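Local coordinates for uncharacterized HDOD domain protein (Geobacter sulfurreducens, PDB 3HC1) that is of unknown function but binds two iron(III) ions in an HD-type site and is probably a metal-dependent phosphohydrolase, at residues A[17-22]-A[194-199]; A[28-33]-A[100-105]; A[63-68]-A[77-82]; A[111-116]-A[166-171]; A[137-142]-A[228-233]. One frame throughout, in Å; residues are numbered along the deposited sequence. Where two conformers were deposited one is given.

Contact 1 of 5, residues A[17-22]-A[194-199]; sequences REFMSG and CEVGFA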
# COMPACT_ATOMS: atom_id res chain seq x y z
N ARG A 17 -7.22 11.59 15.87
CA ARG A 17 -6.40 11.32 17.10
C ARG A 17 -7.27 10.90 18.27
O ARG A 17 -6.96 9.92 18.94
CB ARG A 17 -5.47 12.45 17.47
CG ARG A 17 -4.35 12.59 16.46
CD ARG A 17 -3.41 13.70 16.87
NE ARG A 17 -4.15 14.94 17.13
CZ ARG A 17 -4.35 15.95 16.27
NH1 ARG A 17 -3.87 15.93 15.03
NH2 ARG A 17 -5.04 17.00 16.67
N GLU A 18 -8.42 11.53 18.45
CA GLU A 18 -9.34 11.10 19.54
C GLU A 18 -9.85 9.67 19.32
O GLU A 18 -9.99 8.88 20.27
CB GLU A 18 -10.55 12.03 19.63
CG GLU A 18 -10.20 13.52 19.79
CD GLU A 18 -9.70 13.91 21.19
OE1 GLU A 18 -9.60 13.03 22.08
OE2 GLU A 18 -9.41 15.12 21.39
N PHE A 19 -10.13 9.33 18.07
CA PHE A 19 -10.53 7.95 17.72
C PHE A 19 -9.43 6.93 18.14
O PHE A 19 -9.74 5.80 18.50
CB PHE A 19 -10.76 7.86 16.20
CG PHE A 19 -11.63 6.71 15.75
CD1 PHE A 19 -13.02 6.77 15.91
CD2 PHE A 19 -11.09 5.62 15.10
CE1 PHE A 19 -13.86 5.73 15.45
CE2 PHE A 19 -11.92 4.58 14.64
CZ PHE A 19 -13.31 4.65 14.82
N MSE A 20 -8.16 7.30 18.05
CA MSE A 20 -7.12 6.36 18.50
C MSE A 20 -6.90 6.35 20.05
O MSE A 20 -6.63 5.30 20.64
CB MSE A 20 -5.83 6.68 17.79
CG MSE A 20 -5.87 6.24 16.39
SE MSE A 20 -4.42 7.08 15.48
CE MSE A 20 -3.00 6.58 16.32
N SER A 21 -7.01 7.51 20.69
CA SER A 21 -7.06 7.66 22.19
C SER A 21 -7.79 6.57 22.95
O SER A 21 -7.34 6.13 24.00
CB SER A 21 -7.79 8.95 22.57
OG SER A 21 -7.13 10.11 22.10
N GLY A 22 -8.96 6.18 22.46
CA GLY A 22 -9.79 5.22 23.16
C GLY A 22 -9.31 3.80 23.02
O GLY A 22 -9.87 2.90 23.64
N CYS A 194 -8.02 7.64 6.11
CA CYS A 194 -6.97 8.56 5.65
C CYS A 194 -6.36 9.30 6.81
O CYS A 194 -5.16 9.28 7.02
CB CYS A 194 -7.49 9.55 4.64
SG CYS A 194 -8.11 8.80 3.12
N GLU A 195 -7.18 9.93 7.63
CA GLU A 195 -6.69 10.67 8.78
C GLU A 195 -6.19 9.81 9.93
O GLU A 195 -5.15 10.11 10.55
CB GLU A 195 -7.81 11.59 9.26
CG GLU A 195 -8.14 12.62 8.22
CD GLU A 195 -9.24 12.20 7.26
OE1 GLU A 195 -9.69 11.04 7.24
OE2 GLU A 195 -9.65 13.06 6.51
N VAL A 196 -6.92 8.73 10.22
CA VAL A 196 -6.47 7.77 11.18
C VAL A 196 -5.15 7.17 10.75
O VAL A 196 -4.27 7.02 11.58
CB VAL A 196 -7.52 6.64 11.43
CG1 VAL A 196 -7.03 5.51 12.40
CG2 VAL A 196 -8.77 7.28 12.05
N GLY A 197 -5.03 6.80 9.47
CA GLY A 197 -3.77 6.17 8.98
C GLY A 197 -2.62 7.16 9.09
O GLY A 197 -1.47 6.78 9.39
N PHE A 198 -2.93 8.40 8.80
CA PHE A 198 -1.89 9.50 8.92
C PHE A 198 -1.40 9.61 10.37
O PHE A 198 -0.19 9.58 10.64
CB PHE A 198 -2.50 10.81 8.42
CG PHE A 198 -1.58 11.98 8.51
CD1 PHE A 198 -0.72 12.29 7.44
CD2 PHE A 198 -1.59 12.78 9.66
CE1 PHE A 198 0.08 13.42 7.51
CE2 PHE A 198 -0.74 13.89 9.77
CZ PHE A 198 0.09 14.19 8.69
N ALA A 199 -2.36 9.70 11.30
CA ALA A 199 -2.06 9.82 12.73
C ALA A 199 -1.23 8.63 13.18
O ALA A 199 -0.34 8.77 13.98
CB ALA A 199 -3.35 9.84 13.56
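Met20 reaches from helix 9-21 to Ala199 and Val196 on helix 193-203. It is a selenomethionine, and its SE lies 3.5 Å from Ala199 CB. The SE of Met20 is also 3.9 Å from the backbone O of Val196, a packing distance. CG of Met20 leaves the backbone beside its own N, and the chain then runs out extended before bending at SE (chi3 58°). The bend brings Met20 CE to the carbonyl carbon of Ala199, 4.1 Å from Ala199 C. The methyl of Ala199 is met by two side chains. One is Met20 through SE. The other is the aliphatic part of Arg17, with Arg17 CG 4.1 Å from Ala199 CB. The guanidinium group of Arg17 takes no part in this packing. Its NH2 forms a salt bridge with Glu10.

Val196 splits its two methyls. Val196 CG1 is 4.2 Å from Met20 CG. Val196 CG2 is 4.2 Å from Phe19 CD2, and the two side chains slant across each other, the methyl standing at an oblique angle to the ring. Phe19 also meets the ring of Phe189 and makes a cation-pi contact with Arg163. Phe158 of helix 154-162 touches both Met20 and Val196 and extends the apolar patch.

The short helical segments cross at -68°, with axes 9.6 Å apart. This is side-chain packing between two helices of the all-helical HDOD fold. The contact lies near the metal site: the side chain of Val196 is about 5 Å from that of His193, a ligand of the second iron that starts the same helix.

Contact 2 of 5, residues A[28-33]-A[100-105]; sequences TVPDIV and TCAIVD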
# COMPACT_ATOMS: atom_id res chain seq x y z
N THR A 28 1.64 -1.95 16.43
CA THR A 28 3.03 -1.58 16.21
C THR A 28 3.52 -2.20 14.89
O THR A 28 2.93 -3.16 14.41
CB THR A 28 3.92 -2.07 17.36
OG1 THR A 28 5.25 -1.58 17.17
CG2 THR A 28 3.93 -3.59 17.44
N VAL A 29 4.59 -1.64 14.33
CA VAL A 29 5.31 -2.27 13.23
C VAL A 29 6.74 -2.58 13.71
O VAL A 29 7.34 -1.78 14.44
CB VAL A 29 5.32 -1.36 11.96
CG1 VAL A 29 3.93 -1.33 11.32
CG2 VAL A 29 5.77 0.05 12.30
N PRO A 30 7.31 -3.74 13.29
CA PRO A 30 8.72 -4.12 13.59
C PRO A 30 9.74 -3.02 13.34
O PRO A 30 9.56 -2.19 12.43
CB PRO A 30 8.98 -5.25 12.59
CG PRO A 30 7.66 -5.90 12.42
CD PRO A 30 6.60 -4.84 12.60
N ASP A 31 10.82 -3.02 14.12
CA ASP A 31 11.91 -2.07 13.87
C ASP A 31 12.45 -2.19 12.45
O ASP A 31 12.92 -1.19 11.87
CB ASP A 31 13.05 -2.22 14.89
CG ASP A 31 12.62 -1.79 16.26
OD1 ASP A 31 11.89 -2.57 16.93
OD2 ASP A 31 12.97 -0.66 16.66
N ILE A 32 12.41 -3.41 11.90
CA ILE A 32 12.97 -3.63 10.55
C ILE A 32 12.18 -2.85 9.48
O ILE A 32 12.74 -2.36 8.49
CB ILE A 32 13.13 -5.15 10.21
CG1 ILE A 32 14.10 -5.32 9.01
CG2 ILE A 32 11.81 -5.82 9.99
CD1 ILE A 32 14.71 -6.72 8.87
N VAL A 33 10.87 -2.74 9.70
CA VAL A 33 9.97 -1.99 8.82
C VAL A 33 10.30 -0.50 8.89
O VAL A 33 10.55 0.13 7.87
CB VAL A 33 8.47 -2.36 9.13
CG1 VAL A 33 7.50 -1.41 8.47
CG2 VAL A 33 8.17 -3.74 8.66
N THR A 100 7.87 -6.52 3.01
CA THR A 100 6.61 -7.24 2.75
C THR A 100 6.39 -8.38 3.73
O THR A 100 5.29 -8.56 4.26
CB THR A 100 6.60 -7.74 1.27
OG1 THR A 100 6.72 -6.59 0.41
CG2 THR A 100 5.34 -8.51 0.92
N CYS A 101 7.45 -9.15 3.97
CA CYS A 101 7.34 -10.33 4.82
C CYS A 101 7.24 -9.99 6.26
O CYS A 101 6.71 -10.78 6.99
CB CYS A 101 8.50 -11.29 4.59
SG CYS A 101 8.42 -11.95 2.93
N ALA A 102 7.70 -8.80 6.64
CA ALA A 102 7.58 -8.33 8.03
C ALA A 102 6.25 -7.61 8.24
O ALA A 102 5.64 -7.77 9.27
CB ALA A 102 8.75 -7.40 8.43
N ILE A 103 5.82 -6.80 7.28
CA ILE A 103 4.61 -6.02 7.45
C ILE A 103 3.35 -6.95 7.48
O ILE A 103 2.30 -6.57 7.98
CB ILE A 103 4.52 -4.92 6.41
CG1 ILE A 103 3.56 -3.78 6.86
CG2 ILE A 103 4.13 -5.44 5.05
CD1 ILE A 103 4.20 -2.85 7.83
N VAL A 104 3.46 -8.16 6.93
CA VAL A 104 2.30 -9.05 6.86
C VAL A 104 1.75 -9.37 8.28
O VAL A 104 0.56 -9.54 8.45
CB VAL A 104 2.52 -10.28 6.01
CG1 VAL A 104 3.58 -11.22 6.65
CG2 VAL A 104 1.16 -11.01 5.77
N ASP A 105 2.61 -9.38 9.30
CA ASP A 105 2.12 -9.59 10.68
C ASP A 105 1.13 -8.53 11.15
O ASP A 105 0.21 -8.83 11.87
CB ASP A 105 3.29 -9.66 11.68
CG ASP A 105 4.14 -10.89 11.47
OD1 ASP A 105 3.59 -11.94 11.09
OD2 ASP A 105 5.37 -10.80 11.67
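Ala102, Ile103 and Val33 bury most of the surface between residues 28-33 and helix 82-108. Ala102 offers a single methyl, and two branches from the start of helix 31-39 converge on it. Val33 CG2 lies 3.7 Å from Ala102 CB, and Ile32 CG2 lies 3.8 Å from Ala102 CB. Pro30, the N-cap residue of helix 31-39, adds a looser contact from its ring, with CG 4.4 Å from Ala102 CB.

Ile103 works through the end of its side chain. CG1 is turned anti to the backbone N (chi1 -159°) and the chain then bends (chi2 79°), which brings CD1 across to the other segment. CD1 touches two valines: Val33 CG1 is 3.7 Å from Ile103 CD1, and Val29 CG1 is 3.8 Å from it. The two approaches differ. Val29 runs alongside Ile103 and points the same way, whereas Val33 meets it at about a right angle. Val33 uses both methyls, CG1 on Ile103 and CG2 on Ala102.

The surroundings extend this apolar layer. Trp120 and Leu151 also touch Ile103, Trp204 touches Val29, and Phe99 touches Val33.

No hydrogen bond joins the two segments. The chemistry is that of aliphatic carbon: methyls and ring carbons from residues 29-33 meet the CB of Ala102 and the CD1 of Ile103. Such a contact depends on shape and on exclusion of water. The small size of Ala102 probably lets the start of helix 31-39 come near, with Val33 CA 6.8 Å from Ala102 CA.

Contact 3 of 5, residues A[63-68]-A[77-82]; sequences RVVHLA and RPISSI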
# COMPACT_ATOMS: atom_id res chain seq x y z
N ARG A 63 9.99 -16.84 4.98
CA ARG A 63 9.02 -16.03 4.26
C ARG A 63 9.70 -15.33 3.09
O ARG A 63 9.19 -15.37 1.98
CB ARG A 63 8.35 -14.99 5.16
CG ARG A 63 7.22 -15.50 6.05
CD ARG A 63 6.69 -14.35 6.85
NE ARG A 63 6.01 -14.73 8.07
CZ ARG A 63 5.57 -13.84 8.97
NH1 ARG A 63 5.74 -12.54 8.79
NH2 ARG A 63 4.96 -14.26 10.07
N VAL A 64 10.87 -14.74 3.36
CA VAL A 64 11.60 -14.00 2.32
C VAL A 64 12.04 -14.91 1.17
O VAL A 64 11.83 -14.58 -0.01
CB VAL A 64 12.81 -13.24 2.90
CG1 VAL A 64 13.70 -12.70 1.78
CG2 VAL A 64 12.33 -12.12 3.82
N VAL A 65 12.59 -16.07 1.50
CA VAL A 65 12.96 -17.06 0.46
C VAL A 65 11.73 -17.44 -0.41
O VAL A 65 11.84 -17.53 -1.64
CB VAL A 65 13.64 -18.29 1.09
CG1 VAL A 65 14.04 -19.30 0.03
CG2 VAL A 65 14.85 -17.83 1.87
N HIS A 66 10.56 -17.59 0.22
CA HIS A 66 9.32 -17.89 -0.52
C HIS A 66 8.92 -16.78 -1.51
O HIS A 66 8.64 -17.03 -2.67
CB HIS A 66 8.18 -18.21 0.46
CG HIS A 66 6.86 -18.46 -0.19
ND1 HIS A 66 6.50 -19.70 -0.68
CD2 HIS A 66 5.82 -17.63 -0.44
CE1 HIS A 66 5.29 -19.62 -1.20
NE2 HIS A 66 4.86 -18.37 -1.08
N LEU A 67 8.90 -15.54 -1.05
CA LEU A 67 8.55 -14.41 -1.94
C LEU A 67 9.62 -14.26 -3.02
O LEU A 67 9.28 -14.04 -4.17
CB LEU A 67 8.41 -13.14 -1.14
CG LEU A 67 7.92 -11.88 -1.85
CD1 LEU A 67 6.60 -12.18 -2.66
CD2 LEU A 67 7.73 -10.79 -0.80
N ALA A 68 10.90 -14.44 -2.65
CA ALA A 68 12.02 -14.32 -3.59
C ALA A 68 11.87 -15.33 -4.71
O ALA A 68 12.11 -15.00 -5.88
CB ALA A 68 13.40 -14.54 -2.87
N ARG A 77 14.52 -18.74 -12.13
CA ARG A 77 15.72 -19.11 -11.35
C ARG A 77 15.32 -19.49 -9.92
O ARG A 77 14.68 -18.69 -9.22
CB ARG A 77 16.82 -18.02 -11.32
CG ARG A 77 16.47 -16.71 -11.97
CD ARG A 77 17.22 -16.45 -13.25
NE ARG A 77 18.05 -15.27 -13.07
CZ ARG A 77 18.63 -14.59 -14.05
NH1 ARG A 77 18.53 -14.97 -15.34
NH2 ARG A 77 19.34 -13.52 -13.72
N PRO A 78 15.71 -20.71 -9.48
CA PRO A 78 15.35 -21.24 -8.16
C PRO A 78 16.05 -20.60 -6.96
O PRO A 78 17.27 -20.76 -6.79
CB PRO A 78 15.69 -22.74 -8.26
CG PRO A 78 16.54 -22.91 -9.46
CD PRO A 78 16.41 -21.70 -10.32
N ILE A 79 15.27 -19.92 -6.13
CA ILE A 79 15.75 -19.32 -4.89
C ILE A 79 15.36 -20.23 -3.74
O ILE A 79 14.19 -20.42 -3.48
CB ILE A 79 15.13 -17.94 -4.68
CG1 ILE A 79 15.44 -17.03 -5.86
CG2 ILE A 79 15.59 -17.34 -3.37
CD1 ILE A 79 16.90 -16.88 -6.16
N SER A 80 16.36 -20.79 -3.08
CA SER A 80 16.16 -21.81 -2.04
C SER A 80 16.74 -21.39 -0.70
O SER A 80 16.18 -21.71 0.35
CB SER A 80 16.76 -23.13 -2.49
OG SER A 80 17.58 -22.96 -3.65
N SER A 81 17.88 -20.70 -0.73
CA SER A 81 18.42 -20.06 0.45
C SER A 81 18.26 -18.54 0.37
O SER A 81 18.00 -17.96 -0.69
CB SER A 81 19.91 -20.39 0.58
OG SER A 81 20.64 -19.91 -0.53
N ILE A 82 18.44 -17.92 1.53
CA ILE A 82 18.59 -16.48 1.64
C ILE A 82 19.85 -15.95 0.89
O ILE A 82 19.84 -14.84 0.33
CB ILE A 82 18.62 -16.09 3.13
CG1 ILE A 82 18.32 -14.61 3.28
CG2 ILE A 82 19.93 -16.56 3.82
CD1 ILE A 82 16.86 -14.27 2.86
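The turn that leads into helix 82-108 folds back on helix 58-69, and Val65 is the residue it wraps round. Both methyls of Val65 meet backbone. Val65 CG1 is 3.2 Å from Ser80 O, a close packing contact. Val65 CG2 lies by the next peptide, 3.6 Å from Ile82 N and near Ser81 C. CG1 is anti to the backbone N (chi1 -179°) and CG2 lies beside that N, which puts CG1 against Ser80 and CG2 against the Ser81-Ile82 peptide.

Isoleucines stand at the two ends of this stretch. Ile79 CG2 packs on Ala68 CB at 3.6 Å, while Ile79 CG1 is 3.9 Å from Ala68 O. At the other end Ile82 CD1 reaches Val64 CG1 at 3.7 Å, the two side chains slanting across each other. The chain of Ile82 bends at chi2 (66°), which brings CD1 to Val64.

The loop after helix 71-74 returns the chain to helix 58-69 before helix 82-108 begins, in an all-helical fold. Ser81 is the N-cap of helix 82-108: its OG bonds to Asp84 N. Ser80 OG bonds to Asp84 OD2, so both hydroxyls serve the helix start. Ile79 N is held by Asn69 OD1.

With an alanine in place of Val65, both methyl branches go, and the backbone at Ser80 O and Ile82 N would probably lose the groups that pack on it, opening a gap there. Leu89 of helix 82-108 also touches Ala68, and Tyr88 touches Ile79.

Contact 4 of 5, residues A[111-116]-A[166-171]; sequences KGPLNR and EFSQVV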
# COMPACT_ATOMS: atom_id res chain seq x y z
N LYS A 111 -8.58 -9.62 14.35
CA LYS A 111 -9.75 -9.95 13.61
C LYS A 111 -10.71 -8.78 13.65
O LYS A 111 -10.71 -7.97 14.59
CB LYS A 111 -10.38 -11.24 14.25
CG LYS A 111 -11.36 -11.03 15.42
CD LYS A 111 -10.72 -10.47 16.66
CE LYS A 111 -11.67 -10.52 17.85
NZ LYS A 111 -11.26 -9.69 19.03
N GLY A 112 -11.55 -8.70 12.64
CA GLY A 112 -12.63 -7.76 12.61
C GLY A 112 -13.71 -8.08 11.57
O GLY A 112 -13.71 -9.17 11.00
N PRO A 113 -14.67 -7.13 11.36
CA PRO A 113 -15.77 -7.32 10.42
C PRO A 113 -15.36 -7.50 8.97
O PRO A 113 -16.01 -8.21 8.25
CB PRO A 113 -16.68 -6.11 10.65
CG PRO A 113 -15.95 -5.18 11.47
CD PRO A 113 -14.79 -5.86 12.11
N LEU A 114 -14.21 -6.97 8.56
CA LEU A 114 -13.64 -7.33 7.26
C LEU A 114 -12.56 -8.42 7.44
O LEU A 114 -11.76 -8.40 8.40
CB LEU A 114 -12.98 -6.11 6.64
CG LEU A 114 -13.69 -5.44 5.48
CD1 LEU A 114 -15.14 -5.12 5.85
CD2 LEU A 114 -12.92 -4.17 5.09
N ASN A 115 -12.50 -9.34 6.48
CA ASN A 115 -11.62 -10.47 6.57
C ASN A 115 -10.19 -9.97 6.44
O ASN A 115 -9.94 -9.05 5.68
CB ASN A 115 -11.94 -11.53 5.51
CG ASN A 115 -13.31 -12.22 5.73
OD1 ASN A 115 -13.87 -12.18 6.79
ND2 ASN A 115 -13.83 -12.86 4.71
N ARG A 116 -9.28 -10.57 7.19
CA ARG A 116 -7.87 -10.23 7.11
C ARG A 116 -7.36 -10.20 5.69
O ARG A 116 -6.65 -9.27 5.27
CB ARG A 116 -7.03 -11.23 7.90
CG ARG A 116 -7.24 -11.13 9.38
CD ARG A 116 -6.50 -12.25 10.09
NE ARG A 116 -7.24 -13.51 10.08
CZ ARG A 116 -8.09 -13.94 11.02
NH1 ARG A 116 -8.42 -13.21 12.09
NH2 ARG A 116 -8.64 -15.13 10.86
N GLU A 166 -17.19 -0.81 16.19
CA GLU A 166 -17.60 0.39 15.49
C GLU A 166 -17.56 0.24 13.97
O GLU A 166 -18.50 0.62 13.29
CB GLU A 166 -16.69 1.58 15.88
CG GLU A 166 -16.76 2.09 17.36
CD GLU A 166 -16.09 1.17 18.41
OE1 GLU A 166 -15.14 0.43 18.10
OE2 GLU A 166 -16.52 1.18 19.58
N PHE A 167 -16.45 -0.29 13.43
CA PHE A 167 -16.29 -0.53 11.97
C PHE A 167 -17.43 -1.42 11.43
O PHE A 167 -17.81 -1.32 10.26
CB PHE A 167 -14.97 -1.25 11.72
CG PHE A 167 -14.45 -1.19 10.28
CD1 PHE A 167 -14.32 0.03 9.61
CD2 PHE A 167 -13.92 -2.32 9.69
CE1 PHE A 167 -13.76 0.10 8.32
CE2 PHE A 167 -13.37 -2.29 8.42
CZ PHE A 167 -13.27 -1.07 7.71
N SER A 168 -17.91 -2.33 12.28
CA SER A 168 -19.10 -3.16 11.93
C SER A 168 -20.19 -2.33 11.32
O SER A 168 -20.81 -2.76 10.37
CB SER A 168 -19.70 -3.87 13.16
OG SER A 168 -18.79 -4.81 13.64
N GLN A 169 -20.41 -1.15 11.89
CA GLN A 169 -21.43 -0.21 11.42
C GLN A 169 -21.06 0.47 10.09
O GLN A 169 -21.96 0.82 9.29
CB GLN A 169 -21.69 0.87 12.49
N VAL A 170 -19.78 0.74 9.89
CA VAL A 170 -19.32 1.26 8.62
C VAL A 170 -19.68 0.22 7.55
O VAL A 170 -20.23 0.57 6.51
CB VAL A 170 -17.79 1.61 8.61
CG1 VAL A 170 -17.33 1.87 7.19
CG2 VAL A 170 -17.47 2.79 9.57
N VAL A 171 -19.37 -1.05 7.81
CA VAL A 171 -19.58 -2.12 6.84
C VAL A 171 -21.03 -2.27 6.42
O VAL A 171 -21.31 -2.48 5.24
CB VAL A 171 -19.16 -3.49 7.34
CG1 VAL A 171 -19.85 -4.60 6.47
CG2 VAL A 171 -17.67 -3.64 7.32
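Apolar contacts carry nearly all of this meeting, with Leu114 and Pro113 of the loop set against Phe167 and Val171 of helix 164-177. Leu114 divides its methyls between the two. Leu114 CD2 comes to the edge of the Phe167 ring, near its plane, 3.9 Å from Phe167 CE2, and the two side chains stand at about a right angle. The other methyl, Leu114 CD1, meets CG2 of Val171, the two side chains slanting across each other. That pair is modelled closer than carbons usually come, and its exact spacing is doubtful. Pro113 places its CG 3.9 Å from Phe167 CD2, obliquely to the ring, and Pro113 CB touches Val171 CG2 more loosely at 4.3 Å.

Contacts with polar atoms are few and are only packing. Pro113 CG is 3.6 Å from Ser168 N and equally far from Ser168 OG. The hydroxyl of Ser168 is bonded to Gly164 O, back in its own helix. The loop backbone is held from elsewhere, since Leu114 N bonds to Asn160 OD1.

The iron site is not far off: the side chain of Leu114 is about 7 Å from that of Glu249, an iron ligand. The loop joins helix 82-108 to helix 116-136, and here it packs on residues 167-171 of helix 164-177. Helix 154-162 borders the same patch through Asn160, which touches both Pro113 and Phe167, and helix 181-189 packs against Phe167 through Glu185.

Contact 5 of 5, residues A[137-142]-A[228-233]; sequences TGFLNP and AAIVAM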
# COMPACT_ATOMS: atom_id res chain seq x y z
N THR A 137 6.90 4.99 -15.71
CA THR A 137 6.96 6.44 -15.86
C THR A 137 8.37 6.94 -15.55
O THR A 137 8.60 8.15 -15.52
CB THR A 137 5.90 7.11 -14.96
OG1 THR A 137 6.14 6.80 -13.57
CG2 THR A 137 4.47 6.69 -15.39
N GLY A 138 9.29 6.02 -15.26
CA GLY A 138 10.70 6.34 -15.00
C GLY A 138 11.00 6.93 -13.64
O GLY A 138 12.04 7.61 -13.46
N PHE A 139 10.13 6.67 -12.66
CA PHE A 139 10.35 7.20 -11.32
C PHE A 139 11.58 6.49 -10.72
O PHE A 139 11.70 5.27 -10.79
CB PHE A 139 9.10 7.02 -10.44
CG PHE A 139 9.20 7.66 -9.12
CD1 PHE A 139 8.99 9.02 -8.98
CD2 PHE A 139 9.55 6.94 -8.00
CE1 PHE A 139 9.11 9.63 -7.74
CE2 PHE A 139 9.68 7.55 -6.76
CZ PHE A 139 9.45 8.90 -6.63
N LEU A 140 12.54 7.26 -10.22
CA LEU A 140 13.87 6.72 -9.85
C LEU A 140 13.98 5.72 -8.66
O LEU A 140 14.89 4.86 -8.63
CB LEU A 140 14.86 7.91 -9.65
CG LEU A 140 15.38 8.50 -10.97
CD1 LEU A 140 16.53 9.54 -10.76
CD2 LEU A 140 15.85 7.40 -11.93
N ASN A 141 13.11 5.81 -7.69
CA ASN A 141 13.19 4.89 -6.56
C ASN A 141 11.84 4.23 -6.39
O ASN A 141 11.07 4.64 -5.52
CB ASN A 141 13.61 5.66 -5.30
CG ASN A 141 15.07 6.06 -5.32
OD1 ASN A 141 15.40 7.24 -5.45
ND2 ASN A 141 15.96 5.08 -5.18
N PRO A 142 11.53 3.22 -7.24
CA PRO A 142 10.18 2.63 -7.21
C PRO A 142 9.84 1.85 -5.94
O PRO A 142 8.65 1.68 -5.64
CB PRO A 142 10.16 1.70 -8.42
CG PRO A 142 11.63 1.56 -8.87
CD PRO A 142 12.37 2.72 -8.36
N ALA A 228 4.30 15.43 -6.24
CA ALA A 228 3.39 14.49 -5.59
C ALA A 228 3.25 13.19 -6.38
O ALA A 228 2.18 12.58 -6.36
CB ALA A 228 2.03 15.19 -5.37
N ALA A 229 4.36 12.72 -6.99
CA ALA A 229 4.40 11.48 -7.84
C ALA A 229 4.00 10.27 -7.06
O ALA A 229 3.13 9.55 -7.51
CB ALA A 229 5.75 11.24 -8.47
N ILE A 230 4.55 10.05 -5.87
CA ILE A 230 4.23 8.84 -5.13
C ILE A 230 2.75 8.76 -4.80
O ILE A 230 2.14 7.74 -5.02
CB ILE A 230 5.12 8.66 -3.85
CG1 ILE A 230 6.62 8.50 -4.25
CG2 ILE A 230 4.66 7.43 -3.09
CD1 ILE A 230 7.62 8.61 -3.11
N VAL A 231 2.19 9.84 -4.25
CA VAL A 231 0.81 9.87 -3.86
C VAL A 231 -0.06 9.63 -5.10
O VAL A 231 -1.01 8.84 -5.06
CB VAL A 231 0.35 11.22 -3.25
CG1 VAL A 231 -1.09 11.02 -2.69
CG2 VAL A 231 1.30 11.73 -2.17
N ALA A 232 0.27 10.33 -6.20
CA ALA A 232 -0.46 10.19 -7.44
C ALA A 232 -0.46 8.73 -7.91
O ALA A 232 -1.52 8.22 -8.31
CB ALA A 232 0.12 11.15 -8.49
N MSE A 233 0.70 8.05 -7.80
CA MSE A 233 0.85 6.65 -8.18
C MSE A 233 -0.02 5.71 -7.37
O MSE A 233 -0.70 4.80 -7.90
CB MSE A 233 2.36 6.22 -8.17
CG MSE A 233 3.05 6.82 -9.44
SE MSE A 233 4.94 6.71 -9.22
CE MSE A 233 5.25 8.14 -10.50
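The ring of Phe139 meets three residues of helix 229-243, each obliquely. Ala229 CB lies 3.8 Å from Phe139 CE1. Ile230 CG1 lies 3.7 Å from Phe139 CZ at the far end of the ring, and the two side chains meet at about a right angle. Met233, a selenomethionine, makes a Met-aromatic contact: its SE is 4.9 Å from the centroid of the Phe139 ring and 28° off the ring normal. Met233 CE continues to Phe139 CB at 4.0 Å, and is 3.5 Å from Thr137 OG1. Met233 and Thr137 run past each other in opposite directions.

The torsions explain the placing. CG of Phe139 is anti to its backbone N (chi1 -174°), which places the ring beside Ala229 and Ile230. The chain of Met233 stays extended beyond CG (chi3 -158°), a shape that spans to both Phe139 and Thr137. Replacing Phe139 by an alanine removes the ring, and would probably open a gap beside Ala229 and Ile230 and leave Met233 without its aromatic partner.

Further out, the loop itself is fixed. Gly138, with positive phi, ends helix 116-136 in a Schellman motif and turns the chain out of the helix just before Phe139. Thr137 OG1 bonds to Ile133 O in the preceding turn.

Helix 142-150 lies beside the contact, and its Val145 touches Phe139, Ile230 and Met233. Phe209 and Thr213 of helix 208-216 touch Ile230, and Ile270 of helix 266-273 reaches Met233. The contact thus joins the end of helix 116-136 to the start of helix 229-243.

How the contacts relate
Contacts 2 and 3 touch directly. Arg63 of contact 3 makes a salt bridge to Asp105 (Arg63 NH2 to Asp105 OD1, 2.9 Å) and a probable hydrogen bond to Cys101 (Arg63 NH1 to Cys101 O, 2.7 Å), both residues of contact 2. Contact 3 is nested within the chain loop closed by contact 2, and both lie within the loop closed by contact 1. Contacts 1 and 4 come within about 5 Å at their nearest atoms without touching. Both lie near the iron site: the side chains of Val196 and Phe167 are about 11 and 10 Å from a bound iron. The side chain of Met233 in contact 5 is about 13 Å from a bound iron. Contact 3 is remote from the site.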